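Local atomic coordinates of mariner Mos1 transposase (PDB entry 4MDB), a protein that moves the Mos1 transposon by a cut-and-paste mechanism, its catalytic domain, present here with the inhibitor raltegravir, cutting and joining DNA with magnesium or manganese ions. Residues A[126-131]-A[141-146]; A[84-89]-A[103-108]; A[71-76]-A[192-197]. The protein carries 1 engineered substitution. One frame throughout, in Å; residues are numbered along the deposited sequence. Where two conformers were deposited one is given.

Interaction 1. Residues A[126-131]-A[141-146]; sequences FLHDNA and DTLETL. With MG (magnesium ion), chain D; RLT (N-(4-fluorobenzyl)-5-hydroxy-1-methyl-2-(1-methyl-1-{[(5-methyl-1,3,4-oxadiazol-2-yl)carbonyl]amino}ethyl)-6-oxo-1,6-di hydropyrimidine-4-carboxamide), chain B.
L143 reaches from its helix with both methyl branches, each to a different ring. CD2 comes obliquely to the F126 ring, 3.8 Å from F126 CD2, the two side chains crossing at about a right angle. CD1 goes to the imidazole of H128, also obliquely, 4.0 Å from H128 CE1, and here the side chains come from opposite directions. The rings touch each other too, F126 CE2 sitting 3.3 Å above one face of H128 near its rim. H128 can turn toward the helix because CG lies between its backbone N and carbonyl carbon (chi1 66°); ND1 is then held by the hydroxyl of Y99, and H134 stacks on the ring. This is the RNase H-like fold of DD(E/D) transposases: strand 125-127 lies in the central sheet with helix 137-146 packed beside it, and the chain running on from this strand carries the metal-binding D129. D129 OD2 binds a magnesium ion at 2.1 Å, shared with D36, two waters and the raltegravir oxygens OAE and OAH. The other carboxylate oxygen, D129 OD1, accepts a 2.8 Å hydrogen bond from one of those metal-bound waters and a weak one from the backbone N of A131.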
loop_
_atom_site.group_PDB
_atom_site.type_symbol
_atom_site.label_atom_id
_atom_site.label_comp_id
_atom_site.label_asym_id
_atom_site.label_seq_id
_atom_site.Cartn_x
_atom_site.Cartn_y
_atom_site.Cartn_z
ATOM N N PHE A 126 -7.352 1.341 -6.521
ATOM C CA PHE A 126 -6.300 0.514 -5.928
ATOM C C PHE A 126 -4.962 1.145 -6.204
ATOM O O PHE A 126 -4.606 1.424 -7.362
ATOM C CB PHE A 126 -6.335 -0.900 -6.513
ATOM C CG PHE A 126 -5.555 -1.933 -5.770
ATOM C CD1 PHE A 126 -5.802 -2.193 -4.467
ATOM C CD2 PHE A 126 -4.584 -2.690 -6.428
ATOM C CE1 PHE A 126 -5.153 -3.201 -3.790
ATOM C CE2 PHE A 126 -3.901 -3.690 -5.741
ATOM C CZ PHE A 126 -4.226 -3.924 -4.413
ATOM N N LEU A 127 -4.201 1.335 -5.142
ATOM C CA LEU A 127 -2.863 1.912 -5.250
ATOM C C LEU A 127 -1.841 0.956 -4.737
ATOM O O LEU A 127 -1.780 0.658 -3.512
ATOM C CB LEU A 127 -2.795 3.262 -4.529
ATOM C CG LEU A 127 -1.428 3.998 -4.433
ATOM C CD1 LEU A 127 -1.011 4.331 -5.849
ATOM C CD2 LEU A 127 -1.698 5.234 -3.613
ATOM N N HIS A 128 -1.072 0.437 -5.685
ATOM C CA HIS A 128 0.059 -0.424 -5.339
ATOM C C HIS A 128 1.234 -0.088 -6.210
ATOM O O HIS A 128 1.088 0.540 -7.228
ATOM C CB HIS A 128 -0.316 -1.955 -5.390
ATOM C CG HIS A 128 -0.649 -2.509 -6.723
ATOM N ND1 HIS A 128 -0.802 -3.866 -6.930
ATOM C CD2 HIS A 128 -0.923 -1.924 -7.917
ATOM C CE1 HIS A 128 -1.105 -4.091 -8.192
ATOM N NE2 HIS A 128 -1.197 -2.936 -8.812
ATOM N N ASP A 129 2.395 -0.561 -5.797
ATOM C CA ASP A 129 3.578 -0.250 -6.597
ATOM C C ASP A 129 3.838 -1.204 -7.767
ATOM O O ASP A 129 3.089 -2.128 -8.032
ATOM C CB ASP A 129 4.739 -0.001 -5.669
ATOM C CG ASP A 129 5.307 -1.231 -4.979
ATOM O OD1 ASP A 129 5.147 -2.303 -5.524
ATOM O OD2 ASP A 129 5.884 -1.149 -3.820
ATOM N N ASN A 130 4.941 -0.935 -8.487
ATOM C CA ASN A 130 5.240 -1.626 -9.730
ATOM C C ASN A 130 6.089 -2.855 -9.632
ATOM O O ASN A 130 6.741 -3.205 -10.601
ATOM C CB ASN A 130 5.943 -0.665 -10.713
ATOM C CG ASN A 130 5.159 0.553 -10.957
ATOM O OD1 ASN A 130 4.144 0.506 -11.657
ATOM N ND2 ASN A 130 5.533 1.646 -10.267
ATOM N N ALA A 131 6.107 -3.507 -8.491
ATOM C CA ALA A 131 6.709 -4.791 -8.329
ATOM C C ALA A 131 6.193 -5.704 -9.421
ATOM O O ALA A 131 5.031 -5.652 -9.821
ATOM C CB ALA A 131 6.460 -5.381 -6.978
ATOM N N ASP A 141 -5.207 -9.333 -15.157
ATOM C CA ASP A 141 -6.556 -9.946 -15.470
ATOM C C ASP A 141 -7.454 -9.937 -14.238
ATOM O O ASP A 141 -8.652 -9.558 -14.279
ATOM C CB ASP A 141 -6.366 -11.384 -15.971
ATOM C CG ASP A 141 -5.809 -11.452 -17.406
ATOM O OD1 ASP A 141 -5.577 -10.365 -17.996
ATOM O OD2 ASP A 141 -5.570 -12.583 -17.934
ATOM N N THR A 142 -6.903 -10.360 -13.131
ATOM C CA THR A 142 -7.665 -10.435 -11.906
ATOM C C THR A 142 -8.162 -9.029 -11.474
ATOM O O THR A 142 -9.309 -8.844 -10.994
ATOM C CB THR A 142 -6.836 -11.118 -10.790
ATOM O OG1 THR A 142 -6.670 -12.504 -11.132
ATOM C CG2 THR A 142 -7.445 -10.964 -9.432
ATOM N N LEU A 143 -7.315 -7.988 -11.641
ATOM C CA LEU A 143 -7.691 -6.658 -11.260
ATOM C C LEU A 143 -8.805 -6.133 -12.186
ATOM O O LEU A 143 -9.632 -5.392 -11.713
ATOM C CB LEU A 143 -6.487 -5.680 -11.265
ATOM C CG LEU A 143 -5.610 -5.863 -10.055
ATOM C CD1 LEU A 143 -4.224 -5.191 -10.356
ATOM C CD2 LEU A 143 -6.196 -5.322 -8.718
ATOM N N GLU A 144 -8.733 -6.488 -13.449
ATOM C CA GLU A 144 -9.776 -6.130 -14.463
ATOM C C GLU A 144 -11.086 -6.799 -14.074
ATOM O O GLU A 144 -12.123 -6.183 -14.158
ATOM C CB GLU A 144 -9.439 -6.685 -15.854
ATOM C CG GLU A 144 -8.475 -5.915 -16.721
ATOM C CD GLU A 144 -8.228 -6.603 -18.071
ATOM O OE1 GLU A 144 -7.171 -6.331 -18.694
ATOM O OE2 GLU A 144 -9.093 -7.400 -18.511
ATOM N N THR A 145 -11.021 -8.075 -13.711
ATOM C CA THR A 145 -12.231 -8.847 -13.299
ATOM C C THR A 145 -12.837 -8.274 -11.994
ATOM O O THR A 145 -14.064 -8.057 -11.880
ATOM C CB THR A 145 -11.877 -10.347 -13.163
ATOM O OG1 THR A 145 -11.524 -10.814 -14.487
ATOM C CG2 THR A 145 -13.063 -11.081 -12.726
ATOM N N LEU A 146 -12.011 -7.972 -10.986
ATOM C CA LEU A 146 -12.453 -7.267 -9.780
ATOM C C LEU A 146 -12.982 -5.865 -10.145
ATOM O O LEU A 146 -13.853 -5.359 -9.494
ATOM C CB LEU A 146 -11.285 -7.131 -8.807
ATOM C CG LEU A 146 -10.802 -8.445 -8.147
ATOM C CD1 LEU A 146 -9.451 -8.248 -7.464
ATOM C CD2 LEU A 146 -11.881 -8.835 -7.156
HETATM MG MG MG D . 6.762 -2.453 -2.452
HETATM C CAA RLT B . 11.468 0.507 -9.756
HETATM C CAB RLT B . 11.637 1.425 -0.102
HETATM C CAC RLT B . 13.186 1.980 -2.681
HETATM C CAD RLT B . 13.921 -0.484 -1.703
HETATM O OAE RLT B . 8.352 -2.595 -3.732
HETATM O OAF RLT B . 11.568 1.287 -5.126
HETATM O OAG RLT B . 9.313 0.589 0.183
HETATM O OAH RLT B . 7.921 -1.003 -1.448
HETATM F FAI RLT B . 9.384 -0.958 -10.650
HETATM C CAJ RLT B . 8.822 -1.219 -8.339
HETATM C CAK RLT B . 10.450 -2.657 -9.332
HETATM C CAL RLT B . 9.003 -1.874 -7.103
HETATM C CAM RLT B . 10.636 -3.315 -8.108
HETATM C CAN RLT B . 10.167 -3.663 -5.675
HETATM N NAO RLT B . 13.220 -1.029 -8.479
HETATM N NAP RLT B . 13.533 -1.051 -7.094
HETATM N NAQ RLT B . 11.234 -0.773 -3.228
HETATM N NAR RLT B . 10.451 -2.619 -4.681
HETATM N NAS RLT B . 13.255 -0.013 -4.160
HETATM O OAT RLT B . 11.926 0.507 -7.463
HETATM C CAU RLT B . 9.453 -2.137 -3.882
HETATM C CAV RLT B . 12.467 0.431 -5.179
HETATM C CAW RLT B . 12.260 -0.079 -8.626
HETATM C CAX RLT B . 9.552 -1.609 -9.465
HETATM C CAY RLT B . 9.919 -2.944 -6.981
HETATM C CAZ RLT B . 9.198 -0.771 -1.783
HETATM C CBA RLT B . 12.708 -0.126 -6.535
HETATM C CBB RLT B . 9.926 -1.165 -2.975
HETATM C CBC RLT B . 11.860 0.081 -2.377
HETATM C CBD RLT B . 9.839 0.165 -0.893
HETATM N NBE RLT B . 11.164 0.521 -1.198
HETATM C CBF RLT B . 13.369 0.468 -2.801
HETATM O O HOH W 1 5.985 -4.058 -3.519
HETATM O O HOH W 2 7.526 -3.903 -1.147
#

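Interaction 2. Residues A[84-89]-A[103-108]; sequences YYELLK and LINLNR
Y84 lays one face of its ring against the backbone of helix 96-113 where N105 passes into L106. The packing is that of an edge strand of the RNase H-like sheet, 81-87, with a helix running obliquely back over it; the axes of segments 84-87 and 103-108 pass 8.7 Å apart, their N-to-C directions 140° from each other. With CG anti to its backbone N (chi1 179°), Y84 sends the ring along the helix surface, so that Y84 CD2 lies 4.0 Å from L106 CA while the hydroxyl end arrives beside N105, Y84 OH being 3.5 Å from N105 CB. N105 holds its CG anti to the carbonyl carbon, and its amide plane is inclined 73° to the ring. At the root of the ring, Y84 CB meets L106 CD1, while L106 CD2 turns to W76 and F126. E86 projects from the same side of the strand as Y84, its chain extended beyond CG. E86 OE1 is bonded to Q102 NE2 and N105 OD1 to Q101 NE2, one turn earlier in the helix than N105. The E86 and N105 side chains cross at about a right angle, E86 OE2 lying 3.6 Å from N105 ND2, a contact and not a hydrogen bond.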
loop_
_atom_site.group_PDB
_atom_site.type_symbol
_atom_site.label_atom_id
_atom_site.label_comp_id
_atom_site.label_asym_id
_atom_site.label_seq_id
_atom_site.Cartn_x
_atom_site.Cartn_y
_atom_site.Cartn_z
ATOM N N TYR A 84 -6.887 -6.215 5.369
ATOM C CA TYR A 84 -6.480 -7.559 5.202
ATOM C C TYR A 84 -4.981 -7.568 5.248
ATOM O O TYR A 84 -4.357 -6.639 4.795
ATOM C CB TYR A 84 -6.956 -8.142 3.912
ATOM C CG TYR A 84 -6.533 -9.561 3.654
ATOM C CD1 TYR A 84 -7.007 -10.583 4.459
ATOM C CD2 TYR A 84 -5.625 -9.905 2.664
ATOM C CE1 TYR A 84 -6.681 -11.916 4.198
ATOM C CE2 TYR A 84 -5.312 -11.222 2.391
ATOM C CZ TYR A 84 -5.828 -12.213 3.185
ATOM O OH TYR A 84 -5.425 -13.491 2.947
ATOM N N TYR A 85 -4.384 -8.555 5.868
ATOM C CA TYR A 85 -2.925 -8.793 5.695
ATOM C C TYR A 85 -2.575 -10.254 5.769
ATOM O O TYR A 85 -3.343 -11.080 6.311
ATOM C CB TYR A 85 -2.120 -7.994 6.718
ATOM C CG TYR A 85 -2.040 -8.570 8.131
ATOM C CD1 TYR A 85 -2.972 -8.227 9.102
ATOM C CD2 TYR A 85 -0.997 -9.423 8.492
ATOM C CE1 TYR A 85 -2.886 -8.734 10.397
ATOM C CE2 TYR A 85 -0.918 -9.965 9.771
ATOM C CZ TYR A 85 -1.840 -9.602 10.725
ATOM O OH TYR A 85 -1.770 -10.148 11.978
ATOM N N GLU A 86 -1.440 -10.562 5.164
ATOM C CA GLU A 86 -0.815 -11.906 5.287
ATOM C C GLU A 86 0.608 -11.771 5.740
ATOM O O GLU A 86 1.323 -10.820 5.364
ATOM C CB GLU A 86 -0.909 -12.651 3.966
ATOM C CG GLU A 86 -2.302 -13.021 3.512
ATOM C CD GLU A 86 -2.326 -13.805 2.227
ATOM O OE1 GLU A 86 -1.204 -14.145 1.717
ATOM O OE2 GLU A 86 -3.431 -14.016 1.635
ATOM N N LEU A 87 1.039 -12.726 6.577
ATOM C CA LEU A 87 2.415 -12.840 6.971
ATOM C C LEU A 87 2.871 -14.182 6.361
ATOM O O LEU A 87 2.256 -15.276 6.570
ATOM C CB LEU A 87 2.536 -12.739 8.470
ATOM C CG LEU A 87 3.930 -12.625 9.078
ATOM C CD1 LEU A 87 4.596 -11.252 8.890
ATOM C CD2 LEU A 87 3.905 -13.017 10.536
ATOM N N LEU A 88 3.837 -14.102 5.477
ATOM C CA LEU A 88 4.211 -15.277 4.702
ATOM C C LEU A 88 5.135 -16.142 5.586
ATOM O O LEU A 88 5.784 -15.658 6.508
ATOM C CB LEU A 88 4.869 -14.904 3.376
ATOM C CG LEU A 88 4.074 -14.750 2.058
ATOM C CD1 LEU A 88 2.654 -14.268 2.195
ATOM C CD2 LEU A 88 4.796 -13.950 0.975
ATOM N N LYS A 89 5.174 -17.420 5.255
ATOM C CA LYS A 89 6.021 -18.343 5.968
ATOM C C LYS A 89 7.461 -17.961 5.712
ATOM O O LYS A 89 7.819 -17.489 4.617
ATOM C CB LYS A 89 5.690 -19.776 5.566
ATOM C CG LYS A 89 4.259 -20.147 5.949
ATOM C CD LYS A 89 4.153 -21.519 6.595
ATOM C CE LYS A 89 4.474 -22.633 5.603
ATOM N NZ LYS A 89 3.525 -22.670 4.449
ATOM N N LEU A 103 -5.162 -10.880 -3.810
ATOM C CA LEU A 103 -6.143 -9.895 -4.257
ATOM C C LEU A 103 -7.532 -10.465 -4.109
ATOM O O LEU A 103 -8.444 -9.762 -3.691
ATOM C CB LEU A 103 -5.901 -9.439 -5.660
ATOM C CG LEU A 103 -4.597 -8.694 -5.993
ATOM C CD1 LEU A 103 -4.539 -8.416 -7.450
ATOM C CD2 LEU A 103 -4.568 -7.398 -5.225
ATOM N N ILE A 104 -7.678 -11.743 -4.495
ATOM C CA ILE A 104 -8.984 -12.409 -4.304
ATOM C C ILE A 104 -9.405 -12.475 -2.834
ATOM O O ILE A 104 -10.548 -12.192 -2.499
ATOM C CB ILE A 104 -8.993 -13.767 -5.002
ATOM C CG1 ILE A 104 -8.984 -13.556 -6.517
ATOM C CG2 ILE A 104 -10.178 -14.629 -4.531
ATOM C CD1 ILE A 104 -8.529 -14.766 -7.329
ATOM N N ASN A 105 -8.505 -12.811 -1.916
ATOM C CA ASN A 105 -8.802 -12.823 -0.517
ATOM C C ASN A 105 -9.082 -11.423 0.044
ATOM O O ASN A 105 -9.909 -11.233 0.861
ATOM C CB ASN A 105 -7.638 -13.451 0.225
ATOM C CG ASN A 105 -7.445 -14.893 -0.170
ATOM O OD1 ASN A 105 -8.360 -15.476 -0.681
ATOM N ND2 ASN A 105 -6.262 -15.472 0.057
ATOM N N LEU A 106 -8.338 -10.430 -0.451
ATOM C CA LEU A 106 -8.514 -9.062 -0.037
ATOM C C LEU A 106 -9.926 -8.609 -0.404
ATOM O O LEU A 106 -10.539 -7.916 0.371
ATOM C CB LEU A 106 -7.463 -8.120 -0.744
ATOM C CG LEU A 106 -7.748 -6.586 -0.723
ATOM C CD1 LEU A 106 -7.792 -5.995 0.637
ATOM C CD2 LEU A 106 -6.572 -5.824 -1.426
ATOM N N ASN A 107 -10.409 -8.990 -1.579
ATOM C CA ASN A 107 -11.733 -8.606 -2.042
ATOM C C ASN A 107 -12.768 -9.217 -1.063
ATOM O O ASN A 107 -13.757 -8.567 -0.748
ATOM C CB ASN A 107 -11.960 -9.115 -3.466
ATOM C CG ASN A 107 -13.309 -8.769 -4.004
ATOM O OD1 ASN A 107 -14.142 -9.666 -4.377
ATOM N ND2 ASN A 107 -13.582 -7.563 -4.018
ATOM N N ARG A 108 -12.549 -10.429 -0.611
ATOM C CA ARG A 108 -13.466 -11.019 0.375
ATOM C C ARG A 108 -13.508 -10.210 1.677
ATOM O O ARG A 108 -14.588 -9.882 2.175
ATOM C CB ARG A 108 -13.079 -12.476 0.650
ATOM C CG ARG A 108 -13.248 -13.438 -0.506
ATOM C CD ARG A 108 -13.597 -14.775 0.183
ATOM N NE ARG A 108 -13.687 -15.904 -0.718
ATOM C CZ ARG A 108 -14.299 -17.047 -0.414
ATOM N NH1 ARG A 108 -14.913 -17.212 0.770
ATOM N NH2 ARG A 108 -14.312 -18.035 -1.308
#

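Interaction 3. Residues A[71-76]-A[192-197]; sequences TMLCVW and EWFAAK
F194 buries more surface here than any other residue, and it does so with the far end of its ring. The phenyl comes off helix 183-196 with CG anti to the carbonyl carbon and beside the backbone N (chi1 -71°), which aims CZ at the sheet. It meets two residues that sit two apart, on the same face of strand 69-78. V75 gives the closer touch, V75 CG2 to F194 CZ at 4.0 Å, the two side chains meeting from opposite directions. L73 is a looser neighbour, its CD2 4.5 Å from the same F194 CZ. Both methyls lie oblique to the phenyl plane. V75 CG2 gets there by standing anti to the backbone N. The backbones stay well apart, 10.6 Å between the CA atoms of V75 and F194, so the phenyl of F194 spans most of the gap. Y85, from the next strand, meets F194 edge-to-face and also touches L73 and V75. V75 is bonded through its backbone to the metal ligand D36. Apolar packing of helix 183-196 on strand 69-78, next to strand 32-42, which carries D36, belongs to the RNase H-like fold of this transposase.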
loop_
_atom_site.group_PDB
_atom_site.type_symbol
_atom_site.label_atom_id
_atom_site.label_comp_id
_atom_site.label_asym_id
_atom_site.label_seq_id
_atom_site.Cartn_x
_atom_site.Cartn_y
_atom_site.Cartn_z
ATOM N N THR A 71 10.066 -12.926 7.559
ATOM C CA THR A 71 8.757 -13.191 7.042
ATOM C C THR A 71 8.282 -11.898 6.340
ATOM O O THR A 71 8.565 -10.822 6.777
ATOM C CB THR A 71 7.761 -13.582 8.154
ATOM O OG1 THR A 71 6.436 -13.651 7.642
ATOM C CG2 THR A 71 7.821 -12.589 9.321
ATOM N N MET A 72 7.599 -12.067 5.233
ATOM C CA MET A 72 7.077 -10.935 4.520
ATOM C C MET A 72 5.675 -10.614 5.019
ATOM O O MET A 72 4.767 -11.453 5.033
ATOM C CB MET A 72 7.034 -11.235 3.045
ATOM C CG MET A 72 6.916 -9.994 2.205
ATOM S SD MET A 72 7.018 -10.278 0.434
ATOM C CE MET A 72 8.710 -10.827 0.402
ATOM N N LEU A 73 5.518 -9.361 5.392
ATOM C CA LEU A 73 4.201 -8.780 5.678
ATOM C C LEU A 73 3.681 -8.245 4.364
ATOM O O LEU A 73 4.369 -7.423 3.697
ATOM C CB LEU A 73 4.270 -7.723 6.708
ATOM C CG LEU A 73 3.063 -6.840 6.980
ATOM C CD1 LEU A 73 1.900 -7.620 7.542
ATOM C CD2 LEU A 73 3.472 -5.750 7.888
ATOM N N CYS A 74 2.430 -8.588 4.058
ATOM C CA CYS A 74 1.717 -8.060 2.886
ATOM C C CYS A 74 0.456 -7.459 3.463
ATOM O O CYS A 74 -0.343 -8.179 4.039
ATOM C CB CYS A 74 1.370 -9.161 1.950
ATOM S SG CYS A 74 2.804 -10.196 1.462
ATOM N N VAL A 75 0.257 -6.170 3.305
ATOM C CA VAL A 75 -0.904 -5.585 3.982
ATOM C C VAL A 75 -1.589 -4.597 3.064
ATOM O O VAL A 75 -0.947 -3.861 2.318
ATOM C CB VAL A 75 -0.455 -4.904 5.324
ATOM C CG1 VAL A 75 0.650 -3.871 5.074
ATOM C CG2 VAL A 75 -1.565 -4.176 6.022
ATOM N N TRP A 76 -2.885 -4.490 3.263
ATOM C CA TRP A 76 -3.766 -3.591 2.500
ATOM C C TRP A 76 -4.672 -2.842 3.459
ATOM O O TRP A 76 -5.163 -3.419 4.400
ATOM C CB TRP A 76 -4.591 -4.299 1.434
ATOM C CG TRP A 76 -3.790 -5.024 0.435
ATOM C CD1 TRP A 76 -3.352 -4.534 -0.767
ATOM C CD2 TRP A 76 -3.185 -6.323 0.565
ATOM N NE1 TRP A 76 -2.565 -5.459 -1.419
ATOM C CE2 TRP A 76 -2.491 -6.577 -0.623
ATOM C CE3 TRP A 76 -3.252 -7.342 1.551
ATOM C CZ2 TRP A 76 -1.777 -7.767 -0.830
ATOM C CZ3 TRP A 76 -2.528 -8.511 1.348
ATOM C CH2 TRP A 76 -1.823 -8.698 0.167
ATOM N N GLU A 192 -2.126 -6.366 17.397
ATOM C CA GLU A 192 -2.249 -5.335 18.436
ATOM C C GLU A 192 -1.886 -3.922 17.951
ATOM O O GLU A 192 -2.529 -2.952 18.304
ATOM C CB GLU A 192 -1.381 -5.605 19.681
ATOM C CG GLU A 192 -1.735 -6.787 20.558
ATOM C CD GLU A 192 -0.822 -6.868 21.782
ATOM O OE1 GLU A 192 -0.647 -5.826 22.473
ATOM O OE2 GLU A 192 -0.272 -7.967 22.052
ATOM N N TRP A 193 -0.838 -3.852 17.144
ATOM C CA TRP A 193 -0.261 -2.598 16.729
ATOM C C TRP A 193 -1.258 -1.976 15.760
ATOM O O TRP A 193 -1.588 -0.806 15.868
ATOM C CB TRP A 193 1.129 -2.814 16.054
ATOM C CG TRP A 193 1.829 -1.484 15.696
ATOM C CD1 TRP A 193 2.589 -0.679 16.528
ATOM C CD2 TRP A 193 1.761 -0.781 14.439
ATOM N NE1 TRP A 193 2.971 0.454 15.862
ATOM C CE2 TRP A 193 2.469 0.421 14.588
ATOM C CE3 TRP A 193 1.129 -1.040 13.229
ATOM C CZ2 TRP A 193 2.639 1.338 13.525
ATOM C CZ3 TRP A 193 1.238 -0.085 12.205
ATOM C CH2 TRP A 193 2.012 1.038 12.360
ATOM N N PHE A 194 -1.752 -2.764 14.835
ATOM C CA PHE A 194 -2.765 -2.223 13.884
ATOM C C PHE A 194 -4.009 -1.689 14.608
ATOM O O PHE A 194 -4.563 -0.631 14.304
ATOM C CB PHE A 194 -3.178 -3.262 12.831
ATOM C CG PHE A 194 -2.116 -3.589 11.785
ATOM C CD1 PHE A 194 -1.330 -2.590 11.196
ATOM C CD2 PHE A 194 -1.994 -4.873 11.313
ATOM C CE1 PHE A 194 -0.405 -2.926 10.224
ATOM C CE2 PHE A 194 -1.047 -5.224 10.339
ATOM C CZ PHE A 194 -0.274 -4.247 9.792
ATOM N N ALA A 195 -4.409 -2.405 15.650
ATOM C CA ALA A 195 -5.717 -2.161 16.267
ATOM C C ALA A 195 -5.630 -1.013 17.234
ATOM O O ALA A 195 -6.619 -0.307 17.491
ATOM C CB ALA A 195 -6.134 -3.425 16.986
ATOM N N ALA A 196 -4.428 -0.766 17.712
ATOM C CA ALA A 196 -4.163 0.313 18.650
ATOM C C ALA A 196 -4.125 1.708 18.023
ATOM O O ALA A 196 -4.268 2.704 18.715
ATOM C CB ALA A 196 -2.881 0.058 19.441
ATOM N N LYS A 197 -3.890 1.776 16.711
ATOM C CA LYS A 197 -3.957 3.036 15.988
ATOM C C LYS A 197 -5.390 3.394 15.821
ATOM O O LYS A 197 -6.165 2.546 15.372
ATOM C CB LYS A 197 -3.402 2.842 14.547
ATOM C CG LYS A 197 -1.924 2.540 14.571
ATOM C CD LYS A 197 -1.105 3.679 15.112
ATOM C CE LYS A 197 0.359 3.493 14.715
ATOM N NZ LYS A 197 1.246 4.449 15.420
#

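The three contacts share one sheet and pack on it from different places. Interactions 1 and 3 are wholly buried, lie on opposite sides of the chain's centre and rely on aliphatic-aromatic packing; interaction 2 is only partly buried and adds polar groups at its outer end. Interactions 1 and 2 meet through helix 96-113: L103 packs on both F126 and L143, L106 CD2 on F126, and N107 on L146. Interactions 2 and 3 sit on neighbouring strands, 81-87 and 69-78, joined by backbone bonds, among them C74 N to E86 O. F126 also touches W76 between interactions 1 and 3. Only interaction 1 contains a metal ligand.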